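PDB 3BF7: esterase YbfF from Escherichia coli, which is an esterase of the alpha/beta hydrolase fold, probably hydrolysing ester and thioester substrates bound in a crevice between its core and a helical cap. Local coordinates for residues A[111-116]-A[234-239]; A[21-26]-A[88-93]; A[6-11]-A[38-43]. The protein carries 1 engineered substitution. One frame throughout, in Å; residues are numbered along the deposited sequence.

Contact 1 (A[111-116]-A[234-239])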
loop_
_atom_site.group_PDB
_atom_site.type_symbol
_atom_site.label_atom_id
_atom_site.label_comp_id
_atom_site.label_asym_id
_atom_site.label_seq_id
_atom_site.Cartn_x
_atom_site.Cartn_y
_atom_site.Cartn_z
ATOM N N ALA A 111 -2.086 -8.897 -0.376
ATOM C CA ALA A 111 -1.705 -7.896 -1.365
ATOM C C ALA A 111 -2.988 -7.425 -2.037
ATOM O O ALA A 111 -3.667 -8.206 -2.709
ATOM C CB ALA A 111 -0.756 -8.502 -2.389
ATOM N N ILE A 112 -3.312 -6.149 -1.856
ATOM C CA ILE A 112 -4.533 -5.571 -2.406
ATOM C C ILE A 112 -4.290 -4.894 -3.754
ATOM O O ILE A 112 -3.451 -3.993 -3.872
ATOM C CB ILE A 112 -5.159 -4.563 -1.409
ATOM C CG1 ILE A 112 -5.353 -5.241 -0.045
ATOM C CG2 ILE A 112 -6.498 -4.068 -1.936
ATOM C CD1 ILE A 112 -5.871 -4.319 1.045
ATOM N N ASP A 113 -5.048 -5.356 -4.748
ATOM C CA ASP A 113 -5.005 -4.917 -6.143
ATOM C C ASP A 113 -3.615 -4.599 -6.666
ATOM O O ASP A 113 -3.311 -3.472 -7.071
ATOM C CB ASP A 113 -5.939 -3.735 -6.403
ATOM C CG ASP A 113 -6.383 -3.681 -7.853
ATOM O OD1 ASP A 113 -6.243 -2.620 -8.493
ATOM O OD2 ASP A 113 -6.866 -4.722 -8.355
ATOM N N ILE A 114 -2.789 -5.635 -6.694
ATOM C CA ILE A 114 -1.420 -5.509 -7.155
ATOM C C ILE A 114 -0.852 -6.885 -7.505
ATOM O O ILE A 114 -1.234 -7.903 -6.917
ATOM C CB ILE A 114 -0.549 -4.844 -6.049
ATOM C CG1 ILE A 114 0.842 -4.503 -6.583
ATOM C CG2 ILE A 114 -0.450 -5.762 -4.838
ATOM C CD1 ILE A 114 0.835 -3.422 -7.640
ATOM N N ALA A 115 0.049 -6.907 -8.480
ATOM C CA ALA A 115 0.712 -8.137 -8.895
ATOM C C ALA A 115 2.215 -7.872 -8.866
ATOM O O ALA A 115 2.656 -6.733 -9.047
ATOM C CB ALA A 115 0.278 -8.531 -10.300
ATOM N N PRO A 116 3.023 -8.914 -8.619
ATOM C CA PRO A 116 4.481 -8.767 -8.573
ATOM C C PRO A 116 5.038 -8.741 -9.991
ATOM O O PRO A 116 5.656 -9.702 -10.460
ATOM C CB PRO A 116 4.922 -9.992 -7.777
ATOM C CG PRO A 116 3.927 -11.026 -8.198
ATOM C CD PRO A 116 2.614 -10.265 -8.194
ATOM N N HIS A 234 -9.249 0.246 -8.306
ATOM C CA HIS A 234 -7.943 0.053 -7.686
ATOM C C HIS A 234 -7.879 0.222 -6.168
ATOM O O HIS A 234 -7.165 -0.521 -5.499
ATOM C CB HIS A 234 -6.928 0.970 -8.366
ATOM C CG HIS A 234 -5.527 0.795 -7.875
ATOM N ND1 HIS A 234 -4.889 -0.429 -7.844
ATOM C CD2 HIS A 234 -4.625 1.699 -7.424
ATOM C CE1 HIS A 234 -3.656 -0.268 -7.398
ATOM N NE2 HIS A 234 -3.471 1.012 -7.136
ATOM N N TRP A 235 -8.588 1.202 -5.616
ATOM C CA TRP A 235 -8.585 1.385 -4.165
ATOM C C TRP A 235 -9.759 0.570 -3.619
ATOM O O TRP A 235 -10.741 1.107 -3.100
ATOM C CB TRP A 235 -8.712 2.875 -3.816
ATOM C CG TRP A 235 -7.432 3.653 -4.050
ATOM C CD1 TRP A 235 -6.459 3.935 -3.129
ATOM C CD2 TRP A 235 -6.983 4.213 -5.290
ATOM N NE1 TRP A 235 -5.433 4.636 -3.721
ATOM C CE2 TRP A 235 -5.730 4.821 -5.044
ATOM C CE3 TRP A 235 -7.517 4.261 -6.583
ATOM C CZ2 TRP A 235 -5.003 5.470 -6.051
ATOM C CZ3 TRP A 235 -6.794 4.907 -7.583
ATOM C CH2 TRP A 235 -5.549 5.503 -7.308
ATOM N N VAL A 236 -9.633 -0.748 -3.759
ATOM C CA VAL A 236 -10.671 -1.695 -3.349
ATOM C C VAL A 236 -11.181 -1.497 -1.929
ATOM O O VAL A 236 -12.387 -1.541 -1.684
ATOM C CB VAL A 236 -10.173 -3.156 -3.478
ATOM C CG1 VAL A 236 -11.357 -4.112 -3.424
ATOM C CG2 VAL A 236 -9.391 -3.337 -4.769
ATOM N N HIS A 237 -10.260 -1.289 -0.996
ATOM C CA HIS A 237 -10.615 -1.102 0.407
ATOM C C HIS A 237 -11.416 0.170 0.649
ATOM O O HIS A 237 -12.178 0.258 1.612
ATOM C CB HIS A 237 -9.352 -1.073 1.264
ATOM C CG HIS A 237 -8.333 -0.089 0.787
ATOM N ND1 HIS A 237 -7.656 -0.243 -0.403
ATOM C CD2 HIS A 237 -7.906 1.081 1.317
ATOM C CE1 HIS A 237 -6.857 0.792 -0.587
ATOM N NE2 HIS A 237 -6.990 1.609 0.442
ATOM N N ALA A 238 -11.241 1.160 -0.218
ATOM C CA ALA A 238 -11.963 2.416 -0.078
ATOM C C ALA A 238 -13.397 2.289 -0.585
ATOM O O ALA A 238 -14.307 2.936 -0.065
ATOM C CB ALA A 238 -11.240 3.519 -0.840
ATOM N N GLU A 239 -13.595 1.443 -1.589
ATOM C CA GLU A 239 -14.915 1.253 -2.181
ATOM C C GLU A 239 -15.756 0.161 -1.533
ATOM O O GLU A 239 -16.956 0.343 -1.314
ATOM C CB GLU A 239 -14.776 0.949 -3.673
ATOM C CG GLU A 239 -14.090 2.042 -4.470
ATOM C CD GLU A 239 -13.966 1.702 -5.941
ATOM O OE1 GLU A 239 -13.359 2.498 -6.684
ATOM O OE2 GLU A 239 -14.476 0.641 -6.357
#

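Contact 2 (A[21-26]-A[88-93])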
loop_
_atom_site.group_PDB
_atom_site.type_symbol
_atom_site.label_atom_id
_atom_site.label_comp_id
_atom_site.label_asym_id
_atom_site.label_seq_id
_atom_site.Cartn_x
_atom_site.Cartn_y
_atom_site.Cartn_z
ATOM N N LEU A 21 0.038 -2.626 8.269
ATOM C CA LEU A 21 -0.676 -2.162 7.081
ATOM C C LEU A 21 0.206 -1.181 6.318
ATOM O O LEU A 21 0.732 -0.227 6.902
ATOM C CB LEU A 21 -1.982 -1.481 7.499
ATOM C CG LEU A 21 -2.963 -2.359 8.276
ATOM C CD1 LEU A 21 -4.013 -1.487 8.941
ATOM C CD2 LEU A 21 -3.607 -3.369 7.346
ATOM N N VAL A 22 0.344 -1.411 5.013
ATOM C CA VAL A 22 1.201 -0.592 4.158
ATOM C C VAL A 22 0.445 -0.028 2.951
ATOM O O VAL A 22 -0.005 -0.774 2.081
ATOM C CB VAL A 22 2.409 -1.427 3.657
ATOM C CG1 VAL A 22 3.453 -0.517 3.035
ATOM C CG2 VAL A 22 3.001 -2.233 4.808
ATOM N N HIS A 23 0.328 1.296 2.907
ATOM C CA HIS A 23 -0.380 2.002 1.839
ATOM C C HIS A 23 0.358 2.037 0.497
ATOM O O HIS A 23 1.509 1.607 0.390
ATOM C CB HIS A 23 -0.660 3.435 2.294
ATOM C CG HIS A 23 0.576 4.269 2.424
ATOM N ND1 HIS A 23 1.222 4.812 1.335
ATOM C CD2 HIS A 23 1.323 4.598 3.505
ATOM C CE1 HIS A 23 2.314 5.437 1.739
ATOM N NE2 HIS A 23 2.399 5.321 3.053
ATOM N N GLY A 24 -0.316 2.587 -0.513
ATOM C CA GLY A 24 0.244 2.678 -1.853
ATOM C C GLY A 24 0.782 4.047 -2.232
ATOM O O GLY A 24 0.827 4.964 -1.408
ATOM N N LEU A 25 1.191 4.183 -3.491
ATOM C CA LEU A 25 1.754 5.432 -3.988
ATOM C C LEU A 25 0.847 6.634 -3.738
ATOM O O LEU A 25 -0.362 6.587 -3.989
ATOM C CB LEU A 25 2.058 5.311 -5.486
ATOM C CG LEU A 25 2.752 6.515 -6.134
ATOM C CD1 LEU A 25 4.130 6.743 -5.518
ATOM C CD2 LEU A 25 2.873 6.274 -7.628
ATOM N N PHE A 26 1.460 7.709 -3.244
ATOM C CA PHE A 26 0.791 8.968 -2.914
ATOM C C PHE A 26 -0.125 8.850 -1.700
ATOM O O PHE A 26 -0.848 9.787 -1.371
ATOM C CB PHE A 26 -0.002 9.518 -4.112
ATOM C CG PHE A 26 0.854 9.918 -5.286
ATOM C CD1 PHE A 26 1.889 10.842 -5.139
ATOM C CD2 PHE A 26 0.613 9.381 -6.547
ATOM C CE1 PHE A 26 2.669 11.221 -6.235
ATOM C CE2 PHE A 26 1.387 9.755 -7.643
ATOM C CZ PHE A 26 2.414 10.674 -7.487
ATOM N N HIS A 88 -1.364 -2.356 0.065
ATOM C CA HIS A 88 -2.101 -1.955 -1.123
ATOM C C HIS A 88 -1.147 -1.422 -2.189
ATOM O O HIS A 88 -0.327 -0.539 -1.915
ATOM C CB HIS A 88 -3.109 -0.853 -0.797
ATOM C CG HIS A 88 -3.795 -0.297 -2.007
ATOM N ND1 HIS A 88 -3.709 1.029 -2.373
ATOM C CD2 HIS A 88 -4.563 -0.899 -2.947
ATOM C CE1 HIS A 88 -4.395 1.219 -3.487
ATOM N NE2 HIS A 88 -4.922 0.066 -3.856
ATOM N N SER A 89 -1.255 -1.972 -3.397
ATOM C CA SER A 89 -0.467 -1.524 -4.539
ATOM C C SER A 89 1.029 -1.428 -4.216
ATOM O O SER A 89 1.638 -2.444 -3.908
ATOM C CB SER A 89 -1.027 -0.182 -5.022
ATOM O OG SER A 89 -0.871 -0.034 -6.422
ATOM N N MET A 90 1.626 -0.238 -4.294
ATOM C CA MET A 90 3.052 -0.096 -3.977
ATOM C C MET A 90 3.376 -0.758 -2.631
ATOM O O MET A 90 4.410 -1.409 -2.480
ATOM C CB MET A 90 3.440 1.387 -3.932
ATOM C CG MET A 90 4.871 1.662 -3.484
ATOM S SD MET A 90 5.174 3.424 -3.230
ATOM C CE MET A 90 4.310 3.674 -1.663
ATOM N N GLY A 91 2.484 -0.579 -1.659
ATOM C CA GLY A 91 2.672 -1.174 -0.345
ATOM C C GLY A 91 2.630 -2.690 -0.426
ATOM O O GLY A 91 3.315 -3.381 0.326
ATOM N N GLY A 92 1.802 -3.204 -1.333
ATOM C CA GLY A 92 1.711 -4.638 -1.539
ATOM C C GLY A 92 3.008 -5.139 -2.150
ATOM O O GLY A 92 3.472 -6.230 -1.822
ATOM N N LYS A 93 3.595 -4.356 -3.052
ATOM C CA LYS A 93 4.868 -4.750 -3.646
ATOM C C LYS A 93 5.969 -4.747 -2.576
ATOM O O LYS A 93 6.833 -5.621 -2.575
ATOM C CB LYS A 93 5.231 -3.827 -4.816
ATOM C CG LYS A 93 4.675 -4.311 -6.154
ATOM C CD LYS A 93 4.995 -3.347 -7.287
ATOM C CE LYS A 93 4.654 -3.946 -8.646
ATOM N NZ LYS A 93 4.928 -2.979 -9.749
HETATM O O HOH W 1 -2.952 3.351 -0.990
HETATM O O HOH W 2 0.775 2.256 -5.643
#

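Contact 3 (A[6-11]-A[38-43])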
loop_
_atom_site.group_PDB
_atom_site.type_symbol
_atom_site.label_atom_id
_atom_site.label_comp_id
_atom_site.label_asym_id
_atom_site.label_seq_id
_atom_site.Cartn_x
_atom_site.Cartn_y
_atom_site.Cartn_z
ATOM N N ARG A 6 1.810 4.442 13.391
ATOM C CA ARG A 6 0.723 4.683 14.324
ATOM C C ARG A 6 0.392 3.270 14.789
ATOM O O ARG A 6 -0.041 2.439 13.986
ATOM C CB ARG A 6 -0.481 5.291 13.606
ATOM C CG ARG A 6 -1.637 5.650 14.523
ATOM C CD ARG A 6 -1.276 6.815 15.429
ATOM N NE ARG A 6 -0.896 7.998 14.663
ATOM C CZ ARG A 6 -1.679 8.596 13.770
ATOM N NH1 ARG A 6 -2.894 8.123 13.525
ATOM N NH2 ARG A 6 -1.247 9.668 13.119
ATOM N N ALA A 7 0.623 2.993 16.068
ATOM C CA ALA A 7 0.366 1.670 16.621
ATOM C C ALA A 7 -0.813 1.683 17.585
ATOM O O ALA A 7 -1.021 2.650 18.318
ATOM C CB ALA A 7 1.611 1.154 17.331
ATOM N N GLN A 8 -1.584 0.602 17.578
ATOM C CA GLN A 8 -2.731 0.487 18.463
ATOM C C GLN A 8 -2.833 -0.947 18.966
ATOM O O GLN A 8 -2.748 -1.903 18.190
ATOM C CB GLN A 8 -4.008 0.892 17.724
ATOM C CG GLN A 8 -5.197 1.158 18.631
ATOM C CD GLN A 8 -6.330 1.854 17.902
ATOM O OE1 GLN A 8 -6.873 1.332 16.930
ATOM N NE2 GLN A 8 -6.689 3.045 18.368
ATOM N N THR A 9 -2.999 -1.090 20.275
ATOM C CA THR A 9 -3.098 -2.400 20.903
ATOM C C THR A 9 -4.463 -3.040 20.673
ATOM O O THR A 9 -5.487 -2.360 20.666
ATOM C CB THR A 9 -2.838 -2.293 22.416
ATOM O OG1 THR A 9 -1.539 -1.727 22.632
ATOM C CG2 THR A 9 -2.904 -3.665 23.072
ATOM N N ALA A 10 -4.462 -4.355 20.479
ATOM C CA ALA A 10 -5.694 -5.100 20.255
ATOM C C ALA A 10 -6.669 -4.853 21.399
ATOM O O ALA A 10 -6.274 -4.808 22.565
ATOM C CB ALA A 10 -5.389 -6.588 20.148
ATOM N N GLN A 11 -7.943 -4.691 21.061
ATOM C CA GLN A 11 -8.968 -4.449 22.069
ATOM C C GLN A 11 -9.271 -5.732 22.835
ATOM O O GLN A 11 -9.874 -5.701 23.909
ATOM C CB GLN A 11 -10.239 -3.918 21.404
ATOM C CG GLN A 11 -10.036 -2.596 20.676
ATOM C CD GLN A 11 -11.286 -2.117 19.964
ATOM O OE1 GLN A 11 -11.284 -1.066 19.324
ATOM N NE2 GLN A 11 -12.363 -2.888 20.071
ATOM N N ASP A 38 -11.138 -2.333 12.014
ATOM C CA ASP A 38 -11.810 -3.607 12.223
ATOM C C ASP A 38 -10.846 -4.639 12.799
ATOM O O ASP A 38 -11.172 -5.354 13.748
ATOM C CB ASP A 38 -12.395 -4.122 10.904
ATOM C CG ASP A 38 -13.068 -5.468 11.055
ATOM O OD1 ASP A 38 -12.360 -6.495 11.020
ATOM O OD2 ASP A 38 -14.308 -5.493 11.221
ATOM N N LEU A 39 -9.647 -4.700 12.236
ATOM C CA LEU A 39 -8.657 -5.670 12.677
ATOM C C LEU A 39 -8.101 -5.435 14.083
ATOM O O LEU A 39 -7.590 -6.364 14.704
ATOM C CB LEU A 39 -7.524 -5.734 11.649
ATOM C CG LEU A 39 -7.987 -6.233 10.272
ATOM C CD1 LEU A 39 -6.917 -5.964 9.228
ATOM C CD2 LEU A 39 -8.315 -7.722 10.347
ATOM N N VAL A 40 -8.216 -4.211 14.591
ATOM C CA VAL A 40 -7.713 -3.902 15.929
ATOM C C VAL A 40 -8.575 -4.546 17.021
ATOM O O VAL A 40 -8.200 -4.559 18.194
ATOM C CB VAL A 40 -7.642 -2.368 16.168
ATOM C CG1 VAL A 40 -9.039 -1.789 16.302
ATOM C CG2 VAL A 40 -6.806 -2.067 17.403
ATOM N N ASN A 41 -9.730 -5.078 16.638
ATOM C CA ASN A 41 -10.605 -5.733 17.604
ATOM C C ASN A 41 -9.910 -6.954 18.191
ATOM O O ASN A 41 -10.114 -7.295 19.360
ATOM C CB ASN A 41 -11.918 -6.163 16.940
ATOM C CG ASN A 41 -12.874 -5.005 16.729
ATOM O OD1 ASN A 41 -13.331 -4.379 17.687
ATOM N ND2 ASN A 41 -13.186 -4.715 15.470
ATOM N N ASP A 42 -9.071 -7.600 17.384
ATOM C CA ASP A 42 -8.368 -8.798 17.823
ATOM C C ASP A 42 -6.899 -8.908 17.402
ATOM O O ASP A 42 -6.329 -9.999 17.418
ATOM C CB ASP A 42 -9.141 -10.039 17.363
ATOM C CG ASP A 42 -9.458 -10.019 15.880
ATOM O OD1 ASP A 42 -9.325 -8.951 15.246
ATOM O OD2 ASP A 42 -9.859 -11.079 15.350
ATOM N N HIS A 43 -6.290 -7.785 17.030
ATOM C CA HIS A 43 -4.877 -7.774 16.641
ATOM C C HIS A 43 -4.229 -6.459 17.022
ATOM O O HIS A 43 -4.891 -5.425 17.051
ATOM C CB HIS A 43 -4.675 -7.874 15.121
ATOM C CG HIS A 43 -5.275 -9.081 14.485
ATOM N ND1 HIS A 43 -6.614 -9.169 14.174
ATOM C CD2 HIS A 43 -4.711 -10.233 14.053
ATOM C CE1 HIS A 43 -6.848 -10.323 13.575
ATOM N NE2 HIS A 43 -5.710 -10.987 13.489
#

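Contact 1 (A[111-116]-A[234-239])
A buried polar contact joins Asp113, just past the C-terminal end of strand 106-112, to His234 in the loop that leads into the short helix 236-239. One nearly straight hydrogen bond carries it: His234 ND1 donates a hydrogen bond to Asp113 OD1 at 2.7 Å, with an N-H...O angle of 169°. The oxygen lies in the plane of the imidazole and receives the bond on its anti lone pair, while the carboxylate is turned 59° from the ring. With CG anti to the backbone N (chi1 -176°), His234 presents its ND1 edge to the acid, and Asp113 O comes up to the same edge, 3.2 Å from CE1. Ser206 OG also bonds Asp113 OD1 and Gly203 N bonds OD2, so the carboxylate is gripped at both oxygens and its rotation fixed; Tyr208 stacks on the imidazole. Next to the polar pair the packing is apolar. Val236 CG2 rests 3.8 Å from Asp113 CB, and Ile112 CG2 lies 4.1 Å from Val236 CB. Since His234 NE2 makes a weak hydrogen bond with Ser89 OG at the strand-helix turn, the geometry is consistent with the acid-histidine half of a Ser-His-Asp catalytic triad, as in other alpha/beta hydrolases.

Contact 2 (A[21-26]-A[88-93])
Val22 and His88 are joined by the one direct hydrogen bond between 21-26 and 88-93: His88 N donates to Val22 O at 2.9 Å, almost in line with the carbonyl, continuing the parallel pairing of strands 19-22 and 83-88. Beyond it the backbones part and two waters bridge them. Water 1 accepts from Gly24 N and meets His88 ND1 at 2.8 Å, in the plane of that ring, whose NE2 is held by His234 O. Water 2 accepts from both Leu25 N and Met90 N. Within the loop, His23 ND1 donates to Gly24 O at 2.8 Å, and NE2 bonds Val50 N, so both ring nitrogens are engaged.

Close packing centres on Gly91, whose CA lies 3.1 Å from His23 O; a CB there would clash with the carbonyls of Val22 and His23. This fits a nucleophile elbow of the GxSxG type, with Ser89 (phi 50°) at the strained turn between strand and helix.

Val22 CG1 packs on Gly91 CA; the other apolar contacts are made by Met90. Its chain bends at chi3 (75°), bringing CE to 3.6 Å from Gly24 C, while SD lies 4.2 Å from Leu25 CD1 where the two side chains cross at about a right angle. Cut back to alanine, Met90 would lose SD and CE, which would probably leave a gap beside Gly24 and set the Leu25 side chain freer to turn. Ile185 of helix 182-186 touches both Met90 and Leu25.

Contact 3 (A[6-11]-A[38-43])
Val40 and Gln8 set the orientation of this contact, the isopropyl group lying obliquely against the glutamine chain. A chi1 of 71° sets Val40 CG1 between the backbone N and the carbonyl carbon and CG2 opposite the N, turning both methyls to the 6-11 segment. CG2 does most of the touching: it lies against the aliphatic part of Gln8, 3.8 Å from CG, and approaches OE1 to 3.4 Å and Thr9 O to 3.5 Å. Gln8 is extended beyond CG, and its amide oxygen reaches over both methyls. CG1 faces Gln11 OE1 at 3.8 Å, so the valine is bordered by the two glutamine side chains, while Ile45 of strand 45-48 also packs against it.

Gln11 and Asn41 lie side by side and point the same way, their amide planes 86° apart. Although Gln11 NE2 comes within 3.0 Å of Asn41 OD1, the angle is too poor for a hydrogen bond. Asn41 is held instead from its own segment, ND2 donating to Asp38 O at 2.7 Å, an oxygen that also accepts from Asn41 N.

The backbone supplies the direct bond across: Gln11 N donates to Val40 O, 2.9 Å away. Ala10 CA approaches the same oxygen in a CA-H...O contact. Ala10 CB packs closely on the backbone of His43, whose CB points away from the 6-11 segment and whose ring donates from ND1 to Leu39 O in the carbonyl plane.

Asp42 is fastened to Arg249 of helix 241-253 by a salt bridge, as is Asp38. This partly buried packing at the rim of the alpha/beta hydrolase sheet brings the exit of one of the two edge strands, 5-8, against the turn between helix 33-39 and strand 45-48.

Overall arrangement
From the N terminus, strand 5-8 runs into the first half of contact 3, strand 19-22 into the first half of contact 2, and helix 33-39 into the second half of contact 3. These two therefore cross: contact 3 closes a loop that holds the opening segment of contact 2. Contact 2 closes at 88-93, and contact 1 follows in series, opening at 111-116 and closing at 234-239 after the intervening helices and the last two strands of the sheet. Contacts 1 and 2 adjoin at the C-terminal ends of the parallel strands, where Ile112 O meets Ser89 N. Contact 3 belongs to the far rim of the same sheet, its centre about 20 Å from that of contact 2.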